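Local coordinates for large exoprotein involved in heme utilization or adhesion (Yersinia kristensenii ATCC 33638, PDB 5E3E), which acts as the toxin domain of a contact-dependent growth inhibition system, belongs to the RNase A superfamily, probably cleaves RNA and is bound by its immunity protein CdiI, at residues 2-5 and 6-9; 14-17 and 18-21; 37-40 and 41-45; 46-49 and 50-53. All coordinates share one frame; numbering follows the deposited sequence.

Starting at the N terminus, contact 1 (residues 2-9) winds the loop ahead of the first helix into a short 3-10 turn, and contact 2 (14-21) forms that helix, 13-19, and its end. The carbonyl of Arg-7 joins these two through the Arg-19 guanidinium. Contact 3 (37-45) lies in the middle of helix 34-47 and meets contact 1 where Ile-5 touches Thr-41 and Val-9 touches Ala-37. Contact 4 (46-53) carries the chain from helix 34-47 into helix 49-58. All four are local and follow one another in series without nesting or crossing. Contacts 2 and 4 lie farthest apart, their centres about 33 Å from each other, on opposite sides of the chain's centre.

Contact 1 of 4, residues 2-5 and 6-9; sequences GHLI and DRHV
The methyl CD2 of Leu-4 packs against CD of Arg-7 at 3.6 Å, the two side chains running side by side in the same direction. The tight part of the contact is the backbone, where three successive bonds wind the chain: Asp-6 N to His-3 O, Arg-7 N to Leu-4 O and His-8 N to Ile-5 O, each 2.9 Å long. In each the donor stands above the carbonyl plane, 55° out of it at Leu-4 O. These i-to-i+3 bonds define a 3-10 turn, which leads toward the first helix of this RNase A-like domain. At its end the His-8 imidazole brings CD2 to 3.5 Å from Leu-4 O, and its ring meets that of Tyr-111. Ile-5 and Val-9 turn to helix 34-47, and CG2 of Val-9 rests 3.5 Å from Ile-5 O. The arginine chain is bent at chi3 (37°), and its NE forms a salt bridge with Asp-21 of the CdiI immunity protein, which also accepts a hydrogen bond from His-8 NE2. The looser side belongs to His-3, an exposed residue that touches the turn through CB, 3.7 Å from Asp-6 OD2.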
ATOM      1  N   GLY B   2       5.440 -14.051  11.352  1.00 29.23           N
ATOM      2  CA  GLY B   2       4.398 -14.741  10.580  1.00 27.33           C
ATOM      3  C   GLY B   2       4.415 -14.351   9.109  1.00 25.20           C
ATOM      4  O   GLY B   2       5.282 -13.615   8.672  1.00 26.17           O
ATOM      5  N   HIS B   3       3.452 -14.856   8.346  1.00 22.78           N
ATOM      6  CA  HIS B   3       3.267 -14.432   6.945  1.00 21.72           C
ATOM      7  C   HIS B   3       2.089 -13.473   6.906  1.00 19.50           C
ATOM      8  O   HIS B   3       0.946 -13.891   7.174  1.00 17.57           O
ATOM      9  CB  HIS B   3       2.998 -15.642   6.045  1.00 23.00           C
ATOM     10  CG  HIS B   3       4.119 -16.639   6.060  1.00 26.09           C
ATOM     11  ND1 HIS B   3       5.397 -16.323   5.648  1.00 27.86           N
ATOM     12  CD2 HIS B   3       4.161 -17.938   6.453  1.00 28.04           C
ATOM     13  CE1 HIS B   3       6.182 -17.381   5.798  1.00 28.41           C
ATOM     14  NE2 HIS B   3       5.452 -18.375   6.268  1.00 29.42           N
ATOM     15  N   LEU B   4       2.365 -12.200   6.611  1.00 17.84           N
ATOM     16  CA  LEU B   4       1.345 -11.167   6.788  1.00 17.84           C
ATOM     17  C   LEU B   4       0.152 -11.303   5.859  1.00 16.40           C
ATOM     18  O   LEU B   4      -0.933 -10.824   6.178  1.00 15.45           O
ATOM     19  CB  LEU B   4       1.918  -9.761   6.688  1.00 18.98           C
ATOM     20  CG  LEU B   4       2.952  -9.443   7.795  1.00 21.02           C
ATOM     21  CD1 LEU B   4       3.510  -8.067   7.603  1.00 22.27           C
ATOM     22  CD2 LEU B   4       2.402  -9.574   9.197  1.00 21.99           C
ATOM     23  N   ILE B   5       0.316 -11.984   4.752  1.00 16.02           N
ATOM     24  CA  ILE B   5      -0.844 -12.236   3.893  1.00 16.13           C
ATOM     25  C   ILE B   5      -1.942 -12.945   4.694  1.00 15.63           C
ATOM     26  O   ILE B   5      -3.115 -12.803   4.390  1.00 14.89           O
ATOM     27  CB  ILE B   5      -0.479 -13.040   2.625  1.00 17.12           C
ATOM     28  CG1 ILE B   5      -1.606 -13.020   1.588  1.00 17.88           C
ATOM     29  CG2 ILE B   5      -0.087 -14.477   2.955  1.00 17.53           C
ATOM     30  CD1 ILE B   5      -1.098 -13.071   0.179  1.00 19.12           C
ATOM     31  N   ASP B   6      -1.566 -13.682   5.747  1.00 15.70           N
ATOM     32  CA  ASP B   6      -2.570 -14.428   6.510  1.00 16.48           C
ATOM     33  C   ASP B   6      -3.493 -13.532   7.308  1.00 15.64           C
ATOM     34  O   ASP B   6      -4.596 -13.978   7.726  1.00 15.83           O
ATOM     35  CB  ASP B   6      -1.904 -15.479   7.416  1.00 18.16           C
ATOM     36  CG  ASP B   6      -1.181 -16.564   6.619  1.00 20.60           C
ATOM     37  OD1 ASP B   6      -1.585 -16.838   5.467  1.00 22.94           O
ATOM     38  OD2 ASP B   6      -0.195 -17.149   7.127  1.00 22.02           O
ATOM     39  N   ARG B   7      -3.086 -12.275   7.506  1.00 15.05           N
ATOM     40  CA  ARG B   7      -3.973 -11.256   8.107  1.00 15.27           C
ATOM     41  C   ARG B   7      -5.128 -10.885   7.142  1.00 13.93           C
ATOM     42  O   ARG B   7      -6.055 -10.149   7.527  1.00 13.88           O
ATOM     43  CB  ARG B   7      -3.178  -9.986   8.442  1.00 16.64           C
ATOM     44  CG  ARG B   7      -2.169 -10.230   9.540  1.00 18.42           C
ATOM     45  CD  ARG B   7      -1.146  -9.130   9.661  1.00 20.31           C
ATOM     46  NE  ARG B   7      -1.703  -7.821   9.417  1.00 22.13           N
ATOM     47  CZ  ARG B   7      -2.575  -7.178  10.201  1.00 24.21           C
ATOM     48  NH1 ARG B   7      -3.020  -7.730  11.308  1.00 25.52           N
ATOM     49  NH2 ARG B   7      -3.008  -5.970   9.836  1.00 24.88           N
ATOM     50  N   HIS B   8      -5.067 -11.399   5.922  1.00 12.81           N
ATOM     51  CA  HIS B   8      -5.997 -11.037   4.816  1.00 12.53           C
ATOM     52  C   HIS B   8      -6.531 -12.275   4.119  1.00 12.67           C
ATOM     53  O   HIS B   8      -6.841 -12.245   2.912  1.00 12.83           O
ATOM     54  CB  HIS B   8      -5.304 -10.122   3.815  1.00 12.57           C
ATOM     55  CG  HIS B   8      -4.660  -8.949   4.467  1.00 12.54           C
ATOM     56  ND1 HIS B   8      -5.362  -7.836   4.844  1.00 12.79           N
ATOM     57  CD2 HIS B   8      -3.384  -8.745   4.879  1.00 12.68           C
ATOM     58  CE1 HIS B   8      -4.546  -6.978   5.431  1.00 13.36           C
ATOM     59  NE2 HIS B   8      -3.347  -7.521   5.494  1.00 13.14           N
ATOM     60  N   VAL B   9      -6.625 -13.374   4.860  1.00 13.08           N
ATOM     61  CA  VAL B   9      -7.282 -14.600   4.348  1.00 14.20           C
ATOM     62  C   VAL B   9      -8.374 -15.079   5.308  1.00 14.73           C
ATOM     63  O   VAL B   9      -8.114 -15.395   6.486  1.00 14.87           O
ATOM     64  CB  VAL B   9      -6.305 -15.771   4.072  1.00 15.05           C
ATOM     65  CG1 VAL B   9      -7.059 -16.969   3.492  1.00 16.28           C
ATOM     66  CG2 VAL B   9      -5.195 -15.367   3.117  1.00 15.14           C
TER

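Contact 2 of 4, residues 14-17 and 18-21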
ATOM      1  N   ALA B  14     -16.520  -8.938  11.233  1.00 15.86           N
ATOM      2  CA  ALA B  14     -16.280  -8.361  12.536  1.00 15.81           C
ATOM      3  C   ALA B  14     -14.839  -7.895  12.652  1.00 15.33           C
ATOM      4  O   ALA B  14     -14.589  -6.822  13.139  1.00 15.43           O
ATOM      5  CB  ALA B  14     -16.579  -9.353  13.649  1.00 15.99           C
ATOM      6  N   GLU B  15     -13.925  -8.753  12.248  1.00 15.64           N
ATOM      7  CA  GLU B  15     -12.472  -8.480  12.331  1.00 16.57           C
ATOM      8  C   GLU B  15     -12.101  -7.307  11.467  1.00 15.56           C
ATOM      9  O   GLU B  15     -11.426  -6.386  11.936  1.00 16.14           O
ATOM     10  CB  GLU B  15     -11.659  -9.717  11.961  1.00 18.68           C
ATOM     11  CG  GLU B  15     -11.775 -10.802  13.026  1.00 22.39           C
ATOM     12  CD  GLU B  15     -11.237 -12.206  12.659  1.00 27.22           C
ATOM     13  OE1 GLU B  15     -11.391 -12.708  11.499  1.00 27.22           O
ATOM     14  OE2 GLU B  15     -10.678 -12.837  13.625  1.00 33.22           O
ATOM     15  N   LEU B  16     -12.577  -7.294  10.223  1.00 14.44           N
ATOM     16  CA  LEU B  16     -12.241  -6.193   9.304  1.00 14.01           C
ATOM     17  C   LEU B  16     -12.832  -4.873   9.776  1.00 13.88           C
ATOM     18  O   LEU B  16     -12.143  -3.842   9.774  1.00 13.66           O
ATOM     19  CB  LEU B  16     -12.689  -6.514   7.878  1.00 13.96           C
ATOM     20  CG  LEU B  16     -12.072  -7.790   7.298  1.00 13.85           C
ATOM     21  CD1 LEU B  16     -12.617  -7.903   5.906  1.00 14.27           C
ATOM     22  CD2 LEU B  16     -10.555  -7.731   7.270  1.00 13.77           C
ATOM     23  N   LEU B  17     -14.064  -4.915  10.279  1.00 13.87           N
ATOM     24  CA  LEU B  17     -14.729  -3.724  10.764  1.00 14.42           C
ATOM     25  C   LEU B  17     -14.051  -3.158  11.985  1.00 15.01           C
ATOM     26  O   LEU B  17     -14.006  -1.946  12.174  1.00 15.27           O
ATOM     27  CB  LEU B  17     -16.241  -3.956  10.985  1.00 14.76           C
ATOM     28  CG  LEU B  17     -17.074  -4.028   9.696  1.00 14.92           C
ATOM     29  CD1 LEU B  17     -18.474  -4.590   9.961  1.00 15.40           C
ATOM     30  CD2 LEU B  17     -17.180  -2.677   9.034  1.00 15.12           C
ATOM     31  N   ASN B  18     -13.501  -4.020  12.827  1.00 15.49           N
ATOM     32  CA  ASN B  18     -12.738  -3.537  13.946  1.00 16.18           C
ATOM     33  C   ASN B  18     -11.473  -2.759  13.515  1.00 16.02           C
ATOM     34  O   ASN B  18     -11.131  -1.754  14.107  1.00 16.75           O
ATOM     35  CB  ASN B  18     -12.375  -4.725  14.837  1.00 17.15           C
ATOM     36  CG  ASN B  18     -11.729  -4.289  16.136  1.00 18.79           C
ATOM     37  OD1 ASN B  18     -10.532  -4.461  16.325  1.00 21.74           O
ATOM     38  ND2 ASN B  18     -12.481  -3.600  16.956  1.00 19.56           N
ATOM     39  N   ARG B  19     -10.796  -3.219  12.479  1.00 15.81           N
ATOM     40  CA  ARG B  19      -9.596  -2.517  11.994  1.00 16.03           C
ATOM     41  C   ARG B  19      -9.902  -1.110  11.496  1.00 16.40           C
ATOM     42  O   ARG B  19      -9.087  -0.189  11.671  1.00 16.98           O
ATOM     43  CB  ARG B  19      -8.946  -3.303  10.881  1.00 16.15           C
ATOM     44  CG  ARG B  19      -8.413  -4.652  11.301  1.00 16.28           C
ATOM     45  CD  ARG B  19      -7.913  -5.390  10.084  1.00 16.35           C
ATOM     46  NE  ARG B  19      -7.471  -6.721  10.457  1.00 16.49           N
ATOM     47  CZ  ARG B  19      -7.017  -7.649   9.619  1.00 16.43           C
ATOM     48  NH1 ARG B  19      -6.888  -7.422   8.325  1.00 16.15           N
ATOM     49  NH2 ARG B  19      -6.671  -8.827  10.101  1.00 17.21           N
ATOM     50  N   VAL B  20     -11.069  -0.909  10.885  1.00 16.31           N
ATOM     51  CA  VAL B  20     -11.412   0.411  10.361  1.00 17.38           C
ATOM     52  C   VAL B  20     -12.124   1.314  11.363  1.00 19.52           C
ATOM     53  O   VAL B  20     -12.546   2.407  10.999  1.00 21.34           O
ATOM     54  CB  VAL B  20     -12.221   0.365   9.064  1.00 16.61           C
ATOM     55  CG1 VAL B  20     -11.403  -0.280   7.976  1.00 16.64           C
ATOM     56  CG2 VAL B  20     -13.566  -0.322   9.245  1.00 16.58           C
ATOM     57  N   SER B  21     -12.318   0.878  12.599  1.00 21.37           N
ATOM     58  CA  SER B  21     -12.923   1.776  13.596  1.00 23.02           C
ATOM     59  C   SER B  21     -11.898   2.062  14.666  1.00 23.97           C
ATOM     60  O   SER B  21     -11.342   3.161  14.732  1.00 26.34           O
ATOM     61  CB  SER B  21     -14.219   1.177  14.142  1.00 23.52           C
ATOM     62  OG  SER B  21     -14.013  -0.144  14.568  1.00 24.11           O
TER
HETATM   63  O   HOH W   1      -8.825  -7.593  13.386  1.00 29.60           O
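Arg-19 reaches back along the helix to Leu-16, whose methyl CD2 sits over one face of the guanidinium, 3.8 Å from NH1. The arginine sets off beside its own backbone N (chi1 -64°) and then runs fully extended from CG to NE, which carries the charged group past the carbonyl of Glu-15. On the way CG passes 3.5 Å from Glu-15 O. That oxygen takes the backbone N of Arg-19 and also a water, which in turn accepts a weak bond from Arg-19 NE. Beyond it the guanidinium is held by the carbonyl of Arg-7 through NH2, while the Glu-15 carboxylate stays apart from it, its OE1 accepting from Thr-12 N. Leu-16 itself is buried, wedged against Ile-76 and Val-78 of strand 75-79.

Farther along, Ser-21 places OG between its backbone N and carbonyl carbon (chi1 51°), a rotation that swings the hydroxyl back to Leu-17 O as a donor at 3.0 Å. The same carbonyl receives a weak bond from Val-20 N and has CG2 of Val-20 at 3.4 Å. Leu-17 and Val-20 approach more loosely, CD2 to CG2 at 4.3 Å, and both also meet Val-78. Asn-18 sends its amide outward to the exposed side, although its backbone N still bonds to Ala-14 O at 3.0 Å. The i-to-i+4 bonds weaken toward Val-20, as expected in the last turn of an amphipathic alpha-helix: here helix 13-19, with its apolar side laid against strands 27-31 and 75-79.

Contact 3 of 4, residues 37-40 and 41-45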
ATOM      1  N   ALA B  37      -6.634 -17.002  -2.246  1.00 18.32           N
ATOM      2  CA  ALA B  37      -5.433 -16.201  -2.017  1.00 18.18           C
ATOM      3  C   ALA B  37      -4.275 -16.776  -2.795  1.00 18.59           C
ATOM      4  O   ALA B  37      -3.474 -16.036  -3.375  1.00 18.30           O
ATOM      5  CB  ALA B  37      -5.099 -16.161  -0.560  1.00 17.72           C
ATOM      6  N   GLU B  38      -4.159 -18.100  -2.774  1.00 19.93           N
ATOM      7  CA  GLU B  38      -3.071 -18.767  -3.483  1.00 21.08           C
ATOM      8  C   GLU B  38      -3.205 -18.591  -4.996  1.00 20.63           C
ATOM      9  O   GLU B  38      -2.215 -18.334  -5.680  1.00 20.60           O
ATOM     10  CB  GLU B  38      -2.990 -20.247  -3.083  1.00 23.25           C
ATOM     11  CG  GLU B  38      -2.294 -20.451  -1.734  1.00 26.53           C
ATOM     12  CD  GLU B  38      -2.280 -21.892  -1.240  1.00 30.12           C
ATOM     13  OE1 GLU B  38      -2.491 -22.839  -2.037  1.00 35.17           O
ATOM     14  OE2 GLU B  38      -2.052 -22.085  -0.031  1.00 32.87           O
ATOM     15  N   ALA B  39      -4.416 -18.749  -5.513  1.00 20.28           N
ATOM     16  CA  ALA B  39      -4.671 -18.633  -6.957  1.00 20.65           C
ATOM     17  C   ALA B  39      -4.368 -17.228  -7.463  1.00 19.89           C
ATOM     18  O   ALA B  39      -3.745 -17.060  -8.505  1.00 21.16           O
ATOM     19  CB  ALA B  39      -6.130 -19.021  -7.300  1.00 21.29           C
ATOM     20  N   VAL B  40      -4.818 -16.218  -6.722  1.00 18.93           N
ATOM     21  CA  VAL B  40      -4.576 -14.829  -7.060  1.00 18.60           C
ATOM     22  C   VAL B  40      -3.091 -14.507  -6.989  1.00 18.46           C
ATOM     23  O   VAL B  40      -2.557 -13.879  -7.904  1.00 18.71           O
ATOM     24  CB  VAL B  40      -5.373 -13.888  -6.129  1.00 18.35           C
ATOM     25  CG1 VAL B  40      -4.936 -12.438  -6.282  1.00 18.16           C
ATOM     26  CG2 VAL B  40      -6.879 -14.014  -6.421  1.00 18.16           C
ATOM     27  N   THR B  41      -2.425 -14.939  -5.921  1.00 18.32           N
ATOM     28  CA  THR B  41      -0.998 -14.704  -5.775  1.00 20.01           C
ATOM     29  C   THR B  41      -0.233 -15.261  -6.963  1.00 21.27           C
ATOM     30  O   THR B  41       0.595 -14.546  -7.566  1.00 20.92           O
ATOM     31  CB  THR B  41      -0.427 -15.324  -4.478  1.00 20.02           C
ATOM     32  OG1 THR B  41      -1.015 -14.694  -3.335  1.00 19.69           O
ATOM     33  CG2 THR B  41       1.072 -15.145  -4.429  1.00 21.23           C
ATOM     34  N   SER B  42      -0.519 -16.520  -7.324  1.00 22.96           N
ATOM     35  CA  SER B  42       0.158 -17.135  -8.483  1.00 25.01           C
ATOM     36  C   SER B  42      -0.128 -16.410  -9.790  1.00 24.26           C
ATOM     37  O   SER B  42       0.788 -16.175 -10.552  1.00 25.91           O
ATOM     38  CB  SER B  42      -0.203 -18.612  -8.644  1.00 27.00           C
ATOM     39  OG  SER B  42       0.072 -19.312  -7.441  1.00 31.14           O
ATOM     40  N   LYS B  43      -1.381 -16.054 -10.056  1.00 23.60           N
ATOM     41  CA  LYS B  43      -1.719 -15.330 -11.300  1.00 24.86           C
ATOM     42  C   LYS B  43      -1.045 -13.945 -11.371  1.00 24.10           C
ATOM     43  O   LYS B  43      -0.563 -13.521 -12.423  1.00 24.88           O
ATOM     44  CB  LYS B  43      -3.229 -15.189 -11.467  1.00 25.99           C
ATOM     45  CG  LYS B  43      -3.933 -16.516 -11.749  1.00 28.39           C
ATOM     46  CD  LYS B  43      -5.418 -16.323 -11.969  1.00 30.72           C
ATOM     47  CE  LYS B  43      -6.143 -16.043 -10.667  1.00 31.90           C
ATOM     48  NZ  LYS B  43      -7.611 -16.197 -10.798  1.00 32.69           N
ATOM     49  N   ALA B  44      -1.007 -13.244 -10.250  1.00 22.29           N
ATOM     50  CA  ALA B  44      -0.388 -11.927 -10.197  1.00 21.69           C
ATOM     51  C   ALA B  44       1.110 -12.031 -10.445  1.00 21.76           C
ATOM     52  O   ALA B  44       1.681 -11.218 -11.161  1.00 21.95           O
ATOM     53  CB  ALA B  44      -0.652 -11.264  -8.845  1.00 21.42           C
ATOM     54  N   ILE B  45       1.765 -13.021  -9.860  1.00 22.31           N
ATOM     55  CA  ILE B  45       3.206 -13.188 -10.110  1.00 24.09           C
ATOM     56  C   ILE B  45       3.466 -13.533 -11.592  1.00 25.71           C
ATOM     57  O   ILE B  45       4.347 -12.941 -12.251  1.00 25.71           O
ATOM     58  CB  ILE B  45       3.816 -14.261  -9.193  1.00 24.63           C
ATOM     59  CG1 ILE B  45       3.925 -13.734  -7.755  1.00 24.78           C
ATOM     60  CG2 ILE B  45       5.190 -14.702  -9.724  1.00 25.56           C
ATOM     61  CD1 ILE B  45       4.017 -14.835  -6.717  1.00 25.36           C
TER
HETATM   62  O   HOH W   2       0.221 -19.327  -4.725  1.00 33.73           O
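Thr-41 meets Ala-37 one turn back in helix 34-47, an amphipathic alpha-helix packed against the antiparallel sheet of this RNase A-like domain. Backbone bonds of the i-to-i+4 kind come first: Thr-41, Ser-42, Lys-43 and Ala-44 donate in order to Ala-37, Glu-38, Ala-39 and Val-40, with Ser-42 N to Glu-38 O nearly straight at 168°. The hydroxyls add to this framework. Ala-37 O accepts both N and OG1 of Thr-41 from opposite faces of its plane, a double grip on a single oxygen. On the exposed side a water donates to Glu-38 O and hydrogen-bonds Ser-42 OG at 2.7 Å.

Apolar packing turns to the sheet: Val-40 and Ala-44 lie on strands 63-68 and 86-97. The long chain of Lys-43 folds along the helix surface, its CE 3.4 Å from Ala-39 O, with a bend at chi3 (-74°) before NZ bonds to Tyr-68 OH. The hydroxyl of Thr-41 has its position from the first torsion, OG1 lying opposite its own carbonyl carbon (chi1 -64°), which brings Thr-41 OG1 to 2.8 Å from Ala-37 O.

Contact 4 of 4, residues 46-49 and 50-53; sequences DSNQ and AKID
The side chains of Gln-49 and Asp-53 cross one turn apart and are joined by a hydrogen bond from NE2 to OD1, 3.1 Å long. Their flat ends are inclined to each other, amide and carboxylate planes 52° apart. OD1 lies in the plane of the glutamine amide, whereas NE2 comes to the carboxylate from above its plane. A bend at chi2 (60°) folds the glutamine over its own helix and makes this reach possible. It also brings NE2 to 4.0 Å from CG2 of Ile-52, whose side chain runs at a slant to the glutamine. The backbone repeats the link, Asp-53 N donating to Gln-49 O.

This is the first turn of helix 49-58, entered directly from the end of helix 34-47, with Asn-48 at the N-cap position between the two. Its side chain makes no capping bond; ND2 turns instead to the carbonyls of Ala-44 and Asp-67, bridging the preceding helix and strand 63-68. Its backbone O, by contrast, accepts from Ile-52 N at 2.9 Å, and CG1 of Ile-52 passes 3.4 Å from that oxygen.

Asn-48 and Lys-51 lie side by side and point the same way, with OD1 of the asparagine 3.8 Å from CD of the lysine. The lysine chain is extended beyond CG, so that NZ reaches past the amide. A water closes the gap between their ends, donating to Asn-48 OD1 at 2.9 Å and accepting from Lys-51 NZ at 3.1 Å. NZ also donates to the carbonyl of Glu-65, while the buried Ile-52 packs on Leu-64 of strand 63-68.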
ATOM      1  N   ASP B  46       2.689 -14.466 -12.118  1.00 27.59           N
ATOM      2  CA  ASP B  46       2.870 -14.918 -13.492  1.00 29.95           C
ATOM      3  C   ASP B  46       2.587 -13.816 -14.503  1.00 30.20           C
ATOM      4  O   ASP B  46       3.323 -13.662 -15.485  1.00 30.59           O
ATOM      5  CB  ASP B  46       2.001 -16.139 -13.796  1.00 32.71           C
ATOM      6  CG  ASP B  46       2.494 -17.399 -13.084  1.00 35.13           C
ATOM      7  OD1 ASP B  46       3.676 -17.452 -12.666  1.00 39.55           O
ATOM      8  OD2 ASP B  46       1.700 -18.341 -12.942  1.00 38.50           O
ATOM      9  N   SER B  47       1.550 -13.026 -14.275  1.00 29.10           N
ATOM     10  CA  SER B  47       1.263 -11.926 -15.192  1.00 29.66           C
ATOM     11  C   SER B  47       2.189 -10.703 -15.030  1.00 29.44           C
ATOM     12  O   SER B  47       2.128  -9.785 -15.852  1.00 30.14           O
ATOM     13  CB  SER B  47      -0.211 -11.534 -15.127  1.00 30.39           C
ATOM     14  OG  SER B  47      -0.494 -10.756 -13.999  1.00 30.45           O
ATOM     15  N   ASN B  48       3.045 -10.689 -14.002  1.00 27.71           N
ATOM     16  CA  ASN B  48       3.992  -9.577 -13.777  1.00 26.55           C
ATOM     17  C   ASN B  48       5.442 -10.023 -13.804  1.00 26.78           C
ATOM     18  O   ASN B  48       6.317  -9.350 -13.255  1.00 25.86           O
ATOM     19  CB  ASN B  48       3.713  -8.915 -12.431  1.00 25.72           C
ATOM     20  CG  ASN B  48       2.465  -8.067 -12.455  1.00 26.00           C
ATOM     21  OD1 ASN B  48       2.485  -6.912 -12.895  1.00 26.65           O
ATOM     22  ND2 ASN B  48       1.374  -8.628 -11.978  1.00 25.78           N
ATOM     23  N   GLN B  49       5.708 -11.150 -14.439  1.00 28.21           N
ATOM     24  CA  GLN B  49       7.018 -11.778 -14.311  1.00 30.37           C
ATOM     25  C   GLN B  49       8.105 -10.922 -14.937  1.00 30.85           C
ATOM     26  O   GLN B  49       9.235 -10.905 -14.442  1.00 30.27           O
ATOM     27  CB  GLN B  49       7.020 -13.181 -14.929  1.00 32.46           C
ATOM     28  CG  GLN B  49       8.248 -14.004 -14.566  1.00 34.01           C
ATOM     29  CD  GLN B  49       8.380 -14.208 -13.071  1.00 34.70           C
ATOM     30  OE1 GLN B  49       7.453 -14.681 -12.417  1.00 35.37           O
ATOM     31  NE2 GLN B  49       9.527 -13.828 -12.517  1.00 35.79           N
ATOM     32  N   ALA B  50       7.758 -10.198 -16.002  1.00 30.37           N
ATOM     33  CA  ALA B  50       8.696  -9.266 -16.646  1.00 31.95           C
ATOM     34  C   ALA B  50       9.108  -8.125 -15.719  1.00 30.97           C
ATOM     35  O   ALA B  50      10.292  -7.786 -15.617  1.00 30.24           O
ATOM     36  CB  ALA B  50       8.080  -8.705 -17.930  1.00 33.09           C
ATOM     37  N   LYS B  51       8.115  -7.528 -15.068  1.00 29.94           N
ATOM     38  CA  LYS B  51       8.305  -6.507 -14.040  1.00 29.40           C
ATOM     39  C   LYS B  51       9.137  -7.018 -12.821  1.00 28.13           C
ATOM     40  O   LYS B  51       9.998  -6.302 -12.292  1.00 27.07           O
ATOM     41  CB  LYS B  51       6.919  -6.051 -13.598  1.00 31.37           C
ATOM     42  CG  LYS B  51       6.826  -4.804 -12.773  1.00 32.46           C
ATOM     43  CD  LYS B  51       5.370  -4.522 -12.462  1.00 33.20           C
ATOM     44  CE  LYS B  51       5.241  -3.432 -11.422  1.00 34.36           C
ATOM     45  NZ  LYS B  51       3.800  -3.180 -11.128  1.00 35.38           N
ATOM     46  N   ILE B  52       8.887  -8.248 -12.380  1.00 25.58           N
ATOM     47  CA  ILE B  52       9.655  -8.835 -11.282  1.00 25.84           C
ATOM     48  C   ILE B  52      11.122  -9.043 -11.713  1.00 27.61           C
ATOM     49  O   ILE B  52      12.064  -8.783 -10.941  1.00 27.18           O
ATOM     50  CB  ILE B  52       9.065 -10.187 -10.839  1.00 25.48           C
ATOM     51  CG1 ILE B  52       7.690  -9.981 -10.183  1.00 25.71           C
ATOM     52  CG2 ILE B  52       9.995 -10.900  -9.867  1.00 25.15           C
ATOM     53  CD1 ILE B  52       6.874 -11.256 -10.078  1.00 25.98           C
ATOM     54  N   ASP B  53      11.293  -9.533 -12.935  1.00 30.19           N
ATOM     55  CA  ASP B  53      12.637  -9.834 -13.467  1.00 32.66           C
ATOM     56  C   ASP B  53      13.470  -8.571 -13.576  1.00 31.85           C
ATOM     57  O   ASP B  53      14.624  -8.577 -13.182  1.00 32.38           O
ATOM     58  CB  ASP B  53      12.556 -10.562 -14.826  1.00 35.00           C
ATOM     59  CG  ASP B  53      12.153 -12.038 -14.694  1.00 37.85           C
ATOM     60  OD1 ASP B  53      12.166 -12.602 -13.564  1.00 39.39           O
ATOM     61  OD2 ASP B  53      11.828 -12.647 -15.747  1.00 40.47           O
TER
HETATM   62  O   HOH W   3       1.198  -4.748 -11.507  1.00 19.19           O